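PDB 4L5R: interferon-activable protein 202, which binds double-stranded DNA non-specifically and blocks AIM2 inflammasome activation, probably by sequestering cytosolic DNA. Local coordinates for residues His39-Val42 with Lys47-Arg50; Ser77-Ile82 with Gly122-Gly127; Glu132-Lys135 with Ser140-Phe143. All coordinates share one frame; numbering follows the deposited sequence.

Contact 1: His39-Val42 with Lys47-Arg50. Unlike the reference sequence in segment 47-50: K47 (reference Gln).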
loop_
_atom_site.group_PDB
_atom_site.type_symbol
_atom_site.label_atom_id
_atom_site.label_comp_id
_atom_site.label_asym_id
_atom_site.label_seq_id
_atom_site.Cartn_x
_atom_site.Cartn_y
_atom_site.Cartn_z
ATOM N N HIS A 39 -3.412 -4.819 -2.227
ATOM C CA HIS A 39 -2.718 -3.563 -2.521
ATOM C C HIS A 39 -2.269 -3.519 -3.964
ATOM O O HIS A 39 -1.992 -4.551 -4.563
ATOM C CB HIS A 39 -1.478 -3.424 -1.634
ATOM C CG HIS A 39 -1.800 -3.256 -0.188
ATOM N ND1 HIS A 39 -2.275 -2.071 0.331
ATOM C CD2 HIS A 39 -1.742 -4.129 0.848
ATOM C CE1 HIS A 39 -2.494 -2.219 1.626
ATOM N NE2 HIS A 39 -2.174 -3.459 1.965
ATOM N N ALA A 40 -2.139 -2.316 -4.515
ATOM C CA ALA A 40 -1.606 -2.204 -5.843
ATOM C C ALA A 40 -0.939 -0.838 -5.985
ATOM O O ALA A 40 -1.130 0.046 -5.139
ATOM C CB ALA A 40 -2.719 -2.397 -6.897
ATOM N N THR A 41 -0.122 -0.713 -7.026
ATOM C CA THR A 41 0.481 0.574 -7.430
ATOM C C THR A 41 0.156 0.761 -8.912
ATOM O O THR A 41 0.261 -0.184 -9.706
ATOM C CB THR A 41 1.998 0.553 -7.226
ATOM O OG1 THR A 41 2.286 0.420 -5.820
ATOM C CG2 THR A 41 2.628 1.853 -7.715
ATOM N N VAL A 42 -0.265 1.969 -9.271
ATOM C CA VAL A 42 -0.589 2.295 -10.649
ATOM C C VAL A 42 0.040 3.644 -10.966
ATOM O O VAL A 42 0.463 4.361 -10.056
ATOM C CB VAL A 42 -2.101 2.411 -10.852
ATOM C CG1 VAL A 42 -2.798 1.090 -10.451
ATOM C CG2 VAL A 42 -2.667 3.600 -10.054
ATOM N N LYS A 47 1.851 11.023 -12.251
ATOM C CA LYS A 47 1.970 10.598 -10.857
ATOM C C LYS A 47 1.915 9.082 -10.765
ATOM O O LYS A 47 1.395 8.417 -11.662
ATOM C CB LYS A 47 0.785 11.150 -10.056
ATOM C CG LYS A 47 0.993 12.465 -9.342
ATOM C CD LYS A 47 -0.353 12.993 -8.848
ATOM C CE LYS A 47 -0.203 13.993 -7.710
ATOM N NZ LYS A 47 0.665 15.143 -8.079
ATOM N N TYR A 48 2.434 8.525 -9.677
ATOM C CA TYR A 48 2.034 7.149 -9.329
ATOM C C TYR A 48 1.144 7.208 -8.106
ATOM O O TYR A 48 1.137 8.206 -7.401
ATOM C CB TYR A 48 3.229 6.236 -9.101
ATOM C CG TYR A 48 3.956 6.488 -7.796
ATOM C CD1 TYR A 48 4.985 7.420 -7.726
ATOM C CD2 TYR A 48 3.607 5.803 -6.633
ATOM C CE1 TYR A 48 5.654 7.664 -6.539
ATOM C CE2 TYR A 48 4.273 6.046 -5.440
ATOM C CZ TYR A 48 5.293 6.982 -5.405
ATOM O OH TYR A 48 5.959 7.234 -4.232
ATOM N N TYR A 49 0.383 6.140 -7.848
ATOM C CA TYR A 49 -0.517 6.112 -6.709
ATOM C C TYR A 49 -0.446 4.737 -6.083
ATOM O O TYR A 49 -0.321 3.762 -6.804
ATOM C CB TYR A 49 -1.965 6.247 -7.165
ATOM C CG TYR A 49 -2.341 7.546 -7.809
ATOM C CD1 TYR A 49 -2.242 7.708 -9.184
ATOM C CD2 TYR A 49 -2.854 8.594 -7.051
ATOM C CE1 TYR A 49 -2.623 8.899 -9.796
ATOM C CE2 TYR A 49 -3.235 9.805 -7.662
ATOM C CZ TYR A 49 -3.114 9.938 -9.031
ATOM O OH TYR A 49 -3.487 11.115 -9.655
ATOM N N ARG A 50 -0.540 4.680 -4.760
ATOM C CA ARG A 50 -0.840 3.435 -4.065
ATOM C C ARG A 50 -2.346 3.269 -4.113
ATOM O O ARG A 50 -3.095 4.252 -4.070
ATOM C CB ARG A 50 -0.381 3.483 -2.600
ATOM C CG ARG A 50 1.044 3.948 -2.391
ATOM C CD ARG A 50 2.091 2.975 -2.914
ATOM N NE ARG A 50 3.439 3.461 -2.593
ATOM C CZ ARG A 50 4.557 3.027 -3.169
ATOM N NH1 ARG A 50 4.498 2.086 -4.102
ATOM N NH2 ARG A 50 5.736 3.545 -2.817
#
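The guanidinium of R50 receives T41 at its edge and Y48 on one face. R50 NH1 donates to T41 OG1 (3.3 Å, N-H...O angle 151°), which lies nearly in the guanidinium plane, while Y48 CE2 stands 3.7 Å above the plane, over its centre; R50 NE in turn lies at the edge of the Y48 ring, in the plane of that ring. This cluster decorates one face of a beta hairpin, strands 35-43 and 48-53, in an OB fold of the first HIN-200 domain, and illustrates how a hairpin face can fix the rotation of an arginine head. The bend at R50 chi2 (-68°) lays its chain beside T41, pointing the same way. NH1 also donates to the carbonyl of A107, which ties the hairpin to helix 101-108, where Y48 packs as well. T41 CG2, anti to the backbone N, comes within 4.2 Å of Y48 CD2 at an oblique angle.

The antiparallel strands pair T41 with R50 as a non-hydrogen-bonded pair, and V42 with Y49 as a hydrogen-bonded one. V42 N reaches Y49 O at 3.1 Å, and Y49 N returns a bond of 2.8 Å to V42 O. Segment 39-42 falls in the region required for homomultimerization, and H39, on the same strand, which mediates interaction with TP53BP1, has its ring against F28 and F174. On the face carrying V42 and Y49, the valine crosses the tyrosine obliquely, with V42 CG2 4.0 Å from Y49 CB.

Contact 2: Ser77-Ile82 with Gly122-Gly127. With nucleotides of chain B.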
loop_
_atom_site.group_PDB
_atom_site.type_symbol
_atom_site.label_atom_id
_atom_site.label_comp_id
_atom_site.label_asym_id
_atom_site.label_seq_id
_atom_site.Cartn_x
_atom_site.Cartn_y
_atom_site.Cartn_z
ATOM N N SER A 77 -6.455 10.826 1.234
ATOM C CA SER A 77 -5.161 11.475 1.410
ATOM C C SER A 77 -4.116 10.990 0.400
ATOM O O SER A 77 -2.967 10.731 0.759
ATOM C CB SER A 77 -4.657 11.273 2.842
ATOM O OG SER A 77 -5.628 11.703 3.782
ATOM N N GLY A 78 -4.517 10.868 -0.861
ATOM C CA GLY A 78 -3.596 10.486 -1.916
ATOM C C GLY A 78 -3.542 9.001 -2.234
ATOM O O GLY A 78 -2.904 8.597 -3.212
ATOM N N ILE A 79 -4.164 8.177 -1.391
ATOM C CA ILE A 79 -4.251 6.751 -1.662
ATOM C C ILE A 79 -5.595 6.524 -2.359
ATOM O O ILE A 79 -6.623 6.990 -1.889
ATOM C CB ILE A 79 -4.243 5.890 -0.365
ATOM C CG1 ILE A 79 -3.095 6.286 0.575
ATOM C CG2 ILE A 79 -4.199 4.393 -0.720
ATOM C CD1 ILE A 79 -1.764 5.706 0.217
ATOM N N LEU A 80 -5.582 5.824 -3.480
ATOM C CA LEU A 80 -6.821 5.526 -4.184
ATOM C C LEU A 80 -7.456 4.294 -3.541
ATOM O O LEU A 80 -6.767 3.307 -3.284
ATOM C CB LEU A 80 -6.526 5.244 -5.648
ATOM C CG LEU A 80 -6.407 6.439 -6.592
ATOM C CD1 LEU A 80 -6.046 7.720 -5.874
ATOM C CD2 LEU A 80 -5.450 6.130 -7.735
ATOM N N GLU A 81 -8.756 4.366 -3.269
ATOM C CA GLU A 81 -9.486 3.236 -2.685
ATOM C C GLU A 81 -10.638 2.880 -3.602
ATOM O O GLU A 81 -11.379 3.757 -4.065
ATOM C CB GLU A 81 -9.986 3.584 -1.290
ATOM C CG GLU A 81 -8.819 3.848 -0.295
ATOM C CD GLU A 81 -9.260 4.040 1.147
ATOM O OE1 GLU A 81 -10.479 4.127 1.402
ATOM O OE2 GLU A 81 -8.370 4.095 2.033
ATOM N N ILE A 82 -10.782 1.592 -3.876
ATOM C CA ILE A 82 -11.723 1.144 -4.879
ATOM C C ILE A 82 -12.581 0.032 -4.296
ATOM O O ILE A 82 -12.065 -1.017 -3.920
ATOM C CB ILE A 82 -10.996 0.640 -6.130
ATOM C CG1 ILE A 82 -10.105 1.764 -6.708
ATOM C CG2 ILE A 82 -12.030 0.085 -7.169
ATOM C CD1 ILE A 82 -9.160 1.313 -7.785
ATOM N N GLY A 122 0.704 9.521 11.430
ATOM C CA GLY A 122 -0.472 9.059 10.723
ATOM C C GLY A 122 -0.197 8.814 9.258
ATOM O O GLY A 122 -1.012 8.212 8.559
ATOM N N THR A 123 0.953 9.284 8.781
ATOM C CA THR A 123 1.314 9.083 7.380
ATOM C C THR A 123 1.472 7.596 7.059
ATOM O O THR A 123 2.101 6.846 7.809
ATOM C CB THR A 123 2.613 9.835 7.003
ATOM O OG1 THR A 123 2.449 11.235 7.257
ATOM C CG2 THR A 123 2.947 9.630 5.533
ATOM N N LEU A 124 0.892 7.163 5.944
ATOM C CA LEU A 124 1.011 5.770 5.535
ATOM C C LEU A 124 2.323 5.521 4.827
ATOM O O LEU A 124 2.701 6.255 3.912
ATOM C CB LEU A 124 -0.155 5.375 4.627
ATOM C CG LEU A 124 -1.502 5.447 5.336
ATOM C CD1 LEU A 124 -2.634 5.033 4.391
ATOM C CD2 LEU A 124 -1.477 4.576 6.600
ATOM N N ILE A 125 3.019 4.478 5.259
ATOM C CA ILE A 125 4.355 4.195 4.779
ATOM C C ILE A 125 4.407 2.878 4.029
ATOM O O ILE A 125 3.897 1.852 4.494
ATOM C CB ILE A 125 5.355 4.116 5.967
ATOM C CG1 ILE A 125 5.311 5.417 6.775
ATOM C CG2 ILE A 125 6.747 3.794 5.471
ATOM C CD1 ILE A 125 5.612 6.692 5.957
ATOM N N TYR A 126 5.079 2.900 2.885
ATOM C CA TYR A 126 5.254 1.707 2.081
ATOM C C TYR A 126 6.717 1.632 1.748
ATOM O O TYR A 126 7.359 2.667 1.554
ATOM C CB TYR A 126 4.507 1.853 0.742
ATOM C CG TYR A 126 3.001 1.870 0.797
ATOM C CD1 TYR A 126 2.316 2.940 1.365
ATOM C CD2 TYR A 126 2.262 0.835 0.235
ATOM C CE1 TYR A 126 0.933 2.964 1.381
ATOM C CE2 TYR A 126 0.874 0.853 0.242
ATOM C CZ TYR A 126 0.219 1.920 0.819
ATOM O OH TYR A 126 -1.155 1.942 0.832
ATOM N N GLY A 127 7.251 0.421 1.625
ATOM C CA GLY A 127 8.635 0.293 1.200
ATOM C C GLY A 127 9.255 -1.066 1.443
ATOM O O GLY A 127 8.628 -1.945 2.038
ATOM P P DG B 7 -2.232 5.961 13.623
ATOM O OP1 DG B 7 -2.467 6.413 12.235
ATOM O OP2 DG B 7 -1.477 4.711 13.888
ATOM O "O5'" DG B 7 -1.481 7.105 14.455
ATOM C "C5'" DG B 7 -1.863 8.466 14.249
ATOM C "C4'" DG B 7 -1.803 9.230 15.560
ATOM O "O4'" DG B 7 -2.924 8.871 16.408
ATOM C "C3'" DG B 7 -0.535 9.005 16.379
ATOM O "O3'" DG B 7 -0.083 10.276 16.792
ATOM C "C2'" DG B 7 -0.982 8.152 17.563
ATOM C "C1'" DG B 7 -2.432 8.584 17.709
ATOM N N9 DG B 7 -3.285 7.564 18.312
ATOM C C8 DG B 7 -3.606 6.325 17.808
ATOM N N7 DG B 7 -4.399 5.642 18.593
ATOM C C5 DG B 7 -4.619 6.478 19.683
ATOM C C6 DG B 7 -5.399 6.294 20.856
ATOM O O6 DG B 7 -6.084 5.312 21.188
ATOM N N1 DG B 7 -5.335 7.405 21.696
ATOM C C2 DG B 7 -4.610 8.546 21.434
ATOM N N2 DG B 7 -4.650 9.522 22.348
ATOM N N3 DG B 7 -3.888 8.732 20.341
ATOM C C4 DG B 7 -3.934 7.662 19.518
#
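The junction between the two OB-fold halves of the HIN-200 domain is bridged here by I79, from a strand of the first half, which meets L124 and Y126 of the second. It is a small apolar contact, burying 109 Å² in all, and these two segments meet through side chains: no hydrogen bond crosses between them, and even the nearest backbones, at I79 and L124, keep their CA atoms 9.0 Å apart.

I79 uses two carbons for two partners. Its CG1 lies 4.0 Å from L124 CD1, the side chains crossing at an angle. L124 makes that reach with an extended branch, CD1 being anti to its CA (chi2 -180°). The I79 chain then folds at chi2 (-81°), turning its CD1 to Y126, which arrives from the opposite direction. That methyl meets the phenol end of the tyrosine, 3.9 Å from Y126 OH and 4.0 Å from Y126 CE1, touching the ring obliquely. The phenol side chain also comes to about 4 Å from the side chain of H39, the residue that mediates interaction with TP53BP1.

At the N-terminal end of segment 122-127 the protein reaches bound DNA: G122 CA approaches OP1 of DG7 of chain B to 3.6 Å, a close passage of bare backbone past the phosphate.

Strand 79-82 runs between strand 48-53, parallel to it, and strand 67-76, antiparallel, in the first sheet. Strand 124-136 belongs to the second sheet, but L124 and Y126 both lean on K52 of strand 48-53 and on S175, between strands 171-174 and 176-179.

Contact 3: Glu132-Lys135 with Ser140-Phe143; sequences EKKK and SITF. With nucleotides of chain C.
Strands 133-135 and 141-143 run antiparallel, their axes 4.8 Å apart at 169°, with K135 and T142 forming a hydrogen-bonded pair and K134 and F143 a non-hydrogen-bonded one. K135 N donates to T142 O at 2.8 Å, and T142 N answers to K135 O at 2.9 Å. The alternation of a beta hairpin thereby puts K135 and T142 on the face toward the DNA and K134 and F143 on the other.

On the face of K135 and T142, a single phosphate oxygen is gripped from both strands. OP1 of DG7 of chain C takes a 2.9 Å bond from K135 NZ and a short one, 2.5 Å, from T142 OG1. Successive bends carry the lysine there, chi3 at 85° and chi4 at -71° curling its end back to the phosphate. One nucleotide further, S140 OG donates to OP2 of DT8 of chain C; N137, in the turn, is hydrogen-bonded to the same hydroxyl. These contacts touch only the backbone of the DNA, in keeping with non-specific, electrostatic recognition.

On the face of K134 and F143, the two side chains lie alongside each other, pointing the same way. The aliphatic part of the lysine packs against the ring, with K134 CD 3.5 Å from F143 CE2, while its end leads away.

At its open end the hairpin carries a classic beta bulge, E132 and K133 both facing K144, with a salt bridge from E132 to K144. Strand 141-146 then leads into the sheet, where I141 pairs with W156 and F143 with V154 of strand 151-156.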
loop_
_atom_site.group_PDB
_atom_site.type_symbol
_atom_site.label_atom_id
_atom_site.label_comp_id
_atom_site.label_asym_id
_atom_site.label_seq_id
_atom_site.Cartn_x
_atom_site.Cartn_y
_atom_site.Cartn_z
ATOM N N GLU A 132 17.146 -6.022 10.523
ATOM C CA GLU A 132 18.234 -6.221 11.478
ATOM C C GLU A 132 17.816 -7.239 12.529
ATOM O O GLU A 132 18.587 -8.137 12.877
ATOM C CB GLU A 132 18.609 -4.899 12.144
ATOM C CG GLU A 132 19.334 -5.056 13.459
ATOM C CD GLU A 132 20.655 -4.337 13.472
ATOM O OE1 GLU A 132 21.661 -4.947 13.051
ATOM O OE2 GLU A 132 20.684 -3.160 13.892
ATOM N N LYS A 133 16.584 -7.099 13.012
ATOM C CA LYS A 133 16.064 -7.979 14.057
ATOM C C LYS A 133 14.599 -8.299 13.822
ATOM O O LYS A 133 13.849 -7.481 13.287
ATOM C CB LYS A 133 16.188 -7.314 15.430
ATOM C CG LYS A 133 17.586 -6.883 15.806
ATOM C CD LYS A 133 17.591 -6.213 17.172
ATOM C CE LYS A 133 19.004 -5.869 17.605
ATOM N NZ LYS A 133 19.884 -7.073 17.574
ATOM N N LYS A 134 14.181 -9.486 14.245
ATOM C CA LYS A 134 12.776 -9.839 14.186
ATOM C C LYS A 134 12.438 -10.549 15.481
ATOM O O LYS A 134 13.231 -11.355 15.967
ATOM C CB LYS A 134 12.478 -10.734 12.984
ATOM C CG LYS A 134 11.093 -11.373 13.014
ATOM C CD LYS A 134 10.785 -12.117 11.723
ATOM C CE LYS A 134 9.758 -13.219 11.934
ATOM N NZ LYS A 134 10.402 -14.470 12.426
ATOM N N LYS A 135 11.291 -10.219 16.065
ATOM C CA LYS A 135 10.868 -10.905 17.281
ATOM C C LYS A 135 9.403 -11.260 17.202
ATOM O O LYS A 135 8.563 -10.385 17.011
ATOM C CB LYS A 135 11.127 -10.049 18.523
ATOM C CG LYS A 135 10.400 -10.564 19.760
ATOM C CD LYS A 135 11.261 -10.529 21.015
ATOM C CE LYS A 135 11.220 -9.169 21.698
ATOM N NZ LYS A 135 11.938 -8.116 20.920
ATOM N N SER A 140 2.129 -9.729 19.092
ATOM C CA SER A 140 2.703 -8.907 18.037
ATOM C C SER A 140 3.921 -9.559 17.416
ATOM O O SER A 140 4.449 -10.556 17.934
ATOM C CB SER A 140 3.112 -7.547 18.604
ATOM O OG SER A 140 4.104 -7.695 19.599
ATOM N N ILE A 141 4.358 -8.993 16.294
ATOM C CA ILE A 141 5.644 -9.317 15.738
ATOM C C ILE A 141 6.305 -7.965 15.577
ATOM O O ILE A 141 5.700 -7.040 15.037
ATOM C CB ILE A 141 5.530 -9.976 14.374
ATOM C CG1 ILE A 141 4.654 -11.223 14.455
ATOM C CG2 ILE A 141 6.909 -10.330 13.846
ATOM C CD1 ILE A 141 4.519 -11.931 13.129
ATOM N N THR A 142 7.519 -7.825 16.086
ATOM C CA THR A 142 8.226 -6.554 15.917
ATOM C C THR A 142 9.507 -6.760 15.133
ATOM O O THR A 142 10.061 -7.857 15.103
ATOM C CB THR A 142 8.539 -5.894 17.251
ATOM O OG1 THR A 142 9.336 -6.785 18.036
ATOM C CG2 THR A 142 7.244 -5.568 17.989
ATOM N N PHE A 143 9.972 -5.695 14.486
ATOM C CA PHE A 143 11.153 -5.771 13.643
ATOM C C PHE A 143 11.974 -4.532 13.936
ATOM O O PHE A 143 11.427 -3.493 14.287
ATOM C CB PHE A 143 10.790 -5.702 12.156
ATOM C CG PHE A 143 9.939 -6.837 11.661
ATOM C CD1 PHE A 143 8.561 -6.784 11.773
ATOM C CD2 PHE A 143 10.516 -7.938 11.053
ATOM C CE1 PHE A 143 7.769 -7.809 11.296
ATOM C CE2 PHE A 143 9.721 -8.983 10.572
ATOM C CZ PHE A 143 8.351 -8.915 10.696
ATOM P P DG C 7 9.140 -5.538 21.524
ATOM O OP1 DG C 7 9.459 -6.596 20.543
ATOM O OP2 DG C 7 8.789 -4.170 21.052
ATOM O "O5'" DG C 7 7.972 -6.093 22.450
ATOM C "C5'" DG C 7 8.182 -7.313 23.197
ATOM C "C4'" DG C 7 6.944 -7.646 24.002
ATOM O "O4'" DG C 7 6.884 -6.775 25.154
ATOM C "C3'" DG C 7 5.602 -7.484 23.279
ATOM O "O3'" DG C 7 4.775 -8.584 23.663
ATOM C "C2'" DG C 7 5.070 -6.138 23.773
ATOM C "C1'" DG C 7 5.646 -6.080 25.179
ATOM N N9 DG C 7 6.004 -4.759 25.683
ATOM C C8 DG C 7 6.770 -3.807 25.053
ATOM N N7 DG C 7 6.946 -2.735 25.773
ATOM C C5 DG C 7 6.270 -2.997 26.955
ATOM C C6 DG C 7 6.112 -2.203 28.116
ATOM O O6 DG C 7 6.560 -1.063 28.335
ATOM N N1 DG C 7 5.341 -2.862 29.076
ATOM C C2 DG C 7 4.806 -4.124 28.922
ATOM N N2 DG C 7 4.095 -4.628 29.934
ATOM N N3 DG C 7 4.952 -4.872 27.844
ATOM C C4 DG C 7 5.690 -4.244 26.910
ATOM P P DT C 8 3.262 -8.694 23.141
ATOM O OP1 DT C 8 2.904 -10.129 23.085
ATOM O OP2 DT C 8 3.122 -7.858 21.914
ATOM O "O5'" DT C 8 2.417 -8.019 24.309
ATOM C "C5'" DT C 8 2.373 -8.634 25.583
ATOM C "C4'" DT C 8 1.399 -7.881 26.465
ATOM O "O4'" DT C 8 1.978 -6.608 26.821
ATOM C "C3'" DT C 8 0.038 -7.586 25.835
ATOM O "O3'" DT C 8 -0.944 -8.215 26.647
ATOM C "C2'" DT C 8 -0.087 -6.058 25.824
ATOM C "C1'" DT C 8 0.951 -5.638 26.859
ATOM N N1 DT C 8 1.652 -4.346 26.642
ATOM C C2 DT C 8 1.662 -3.449 27.681
ATOM O O2 DT C 8 1.100 -3.660 28.736
ATOM N N3 DT C 8 2.345 -2.288 27.435
ATOM C C4 DT C 8 3.020 -1.947 26.282
ATOM O O4 DT C 8 3.605 -0.872 26.173
ATOM C C5 DT C 8 2.978 -2.939 25.231
ATOM C C7 DT C 8 3.673 -2.677 23.925
ATOM C C6 DT C 8 2.310 -4.082 25.458
#

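From the N terminus, contact 1 closes first, across the short four-residue connection between strands 35-43 and 48-53. Contact 2 opens only after it and closes a longer loop, which takes in strand 87-90 and helices 101-108 and 113-116 on the way to the second sheet. Contact 3 follows, closing another hairpin. The three are in series, with neither nesting nor crossing. Contacts 1 and 2 touch: R50 O probably accepts a hydrogen bond from L80 N, and R50 packs on Y126. Contacts 2 and 3 share strand 124-136, their centres about 23 Å apart, so this strand links the joint between the OB folds to the DNA-binding hairpin.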